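Local coordinates for CrRbcX-IIa (Chlamydomonas reinhardtii, PDB 5BS1), which acts as a Rubisco-assembly chaperone, probably as a dimer that assists the large subunits in forming the holoenzyme, at residues A[96-99]-A[100-103]. Numbering follows the deposited sequence.
Sequences EFEW and GKTM
Phe97 brings CZ to within 3.4 Å of Thr102 OG1 and sets the CD2 side of its ring over the centre of one indole face of Trp99, an edge-to-face pair in which Trp99 CD2 lies in the plane of the phenyl ring. Leu21 of helix 13-38 also packs on both aromatic residues, while Trp99 NE1 donates to Leu94 O. The rings lie at the start of helix 99-121, where Glu98 is the N-cap residue and the centre of an inverse gamma turn that is closed by a weak bond from Trp99 N to Phe97 O. Glu98 O takes two donors from Thr102: the amide N, in the carbonyl plane at 3.1 Å, and OG1 at 2.9 Å, which comes from above that plane. With chi1 at -61°, OG1 stands beside its own backbone N, anti to the carbonyl carbon, and so points back toward Glu98 O. The Glu98 and Lys101 side chains run alongside each other in the same direction and join in a salt bridge. Lys101 NZ also pairs with Asp6 OD2 and Phe8 O of the second subunit, so a methionine in its place would probably leave both carboxylates without their shared cation and weaken this part of the dimer interface. A bend at chi3 (-77°) of Lys101 carries its NZ to the syn side of Glu98 OE1, 2.8 Å away and 18° out of the carboxylate plane.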
loop_
_atom_site.group_PDB
_atom_site.type_symbol
_atom_site.label_atom_id
_atom_site.label_comp_id
_atom_site.label_asym_id
_atom_site.label_seq_id
_atom_site.Cartn_x
_atom_site.Cartn_y
_atom_site.Cartn_z
ATOM N N GLU A 96 -13.515 -6.450 7.423
ATOM C CA GLU A 96 -13.610 -7.422 6.319
ATOM C C GLU A 96 -12.238 -7.742 5.749
ATOM O O GLU A 96 -11.948 -8.881 5.353
ATOM C CB GLU A 96 -14.494 -6.854 5.206
ATOM C CG GLU A 96 -15.904 -6.542 5.687
ATOM C CD GLU A 96 -16.663 -5.638 4.730
ATOM O OE1 GLU A 96 -16.487 -5.776 3.489
ATOM O OE2 GLU A 96 -17.420 -4.781 5.226
ATOM N N PHE A 97 -11.379 -6.729 5.708
ATOM C CA PHE A 97 -10.059 -6.851 5.076
ATOM C C PHE A 97 -9.244 -7.908 5.801
ATOM O O PHE A 97 -9.190 -7.955 7.027
ATOM C CB PHE A 97 -9.341 -5.504 5.135
ATOM C CG PHE A 97 -8.024 -5.442 4.412
ATOM C CD1 PHE A 97 -7.965 -5.434 3.023
ATOM C CD2 PHE A 97 -6.834 -5.310 5.109
ATOM C CE1 PHE A 97 -6.774 -5.316 2.365
ATOM C CE2 PHE A 97 -5.644 -5.209 4.456
ATOM C CZ PHE A 97 -5.595 -5.235 3.072
ATOM N N GLU A 98 -8.614 -8.769 5.019
ATOM C CA GLU A 98 -7.866 -9.905 5.591
ATOM C C GLU A 98 -6.421 -9.474 5.887
ATOM O O GLU A 98 -5.505 -9.690 5.110
ATOM C CB GLU A 98 -7.948 -11.106 4.655
ATOM C CG GLU A 98 -9.391 -11.575 4.557
ATOM C CD GLU A 98 -9.627 -12.689 3.564
ATOM O OE1 GLU A 98 -8.775 -13.552 3.480
ATOM O OE2 GLU A 98 -10.695 -12.729 2.920
ATOM N N TRP A 99 -6.245 -8.869 7.041
ATOM C CA TRP A 99 -4.982 -8.272 7.452
ATOM C C TRP A 99 -3.866 -9.278 7.507
ATOM O O TRP A 99 -2.781 -9.027 6.993
ATOM C CB TRP A 99 -5.133 -7.635 8.854
ATOM C CG TRP A 99 -6.076 -6.490 8.865
ATOM C CD1 TRP A 99 -7.412 -6.522 9.190
ATOM C CD2 TRP A 99 -5.775 -5.129 8.543
ATOM N NE1 TRP A 99 -7.953 -5.274 9.046
ATOM C CE2 TRP A 99 -6.973 -4.391 8.688
ATOM C CE3 TRP A 99 -4.621 -4.467 8.156
ATOM C CZ2 TRP A 99 -7.038 -3.031 8.432
ATOM C CZ3 TRP A 99 -4.690 -3.090 7.894
ATOM C CH2 TRP A 99 -5.885 -2.402 8.049
ATOM N N GLY A 100 -4.123 -10.402 8.176
ATOM C CA GLY A 100 -3.064 -11.379 8.337
ATOM C C GLY A 100 -2.611 -11.958 7.018
ATOM O O GLY A 100 -1.412 -12.090 6.785
ATOM N N LYS A 101 -3.563 -12.267 6.148
ATOM C CA LYS A 101 -3.262 -12.814 4.839
ATOM C C LYS A 101 -2.401 -11.857 4.018
ATOM O O LYS A 101 -1.470 -12.268 3.334
ATOM C CB LYS A 101 -4.581 -13.125 4.100
ATOM C CG LYS A 101 -4.431 -13.603 2.689
ATOM C CD LYS A 101 -5.794 -13.852 2.052
ATOM C CE LYS A 101 -6.410 -15.142 2.523
ATOM N NZ LYS A 101 -7.666 -15.380 1.746
ATOM N N THR A 102 -2.721 -10.569 4.083
ATOM C CA THR A 102 -2.005 -9.574 3.323
ATOM C C THR A 102 -0.511 -9.557 3.667
ATOM O O THR A 102 0.349 -9.573 2.778
ATOM C CB THR A 102 -2.635 -8.186 3.572
ATOM O OG1 THR A 102 -3.986 -8.209 3.135
ATOM C CG2 THR A 102 -1.899 -7.090 2.801
HETATM N N MSE A 103 -0.198 -9.526 4.960
HETATM C CA MSE A 103 1.212 -9.488 5.401
HETATM C C MSE A 103 1.898 -10.814 5.106
HETATM O O MSE A 103 3.042 -10.839 4.677
HETATM C CB MSE A 103 1.342 -9.104 6.856
HETATM C CG MSE A 103 2.797 -9.016 7.337
HETATM SE SE MSE A 103 3.803 -7.596 6.416
HETATM C CE MSE A 103 5.594 -7.964 7.128
#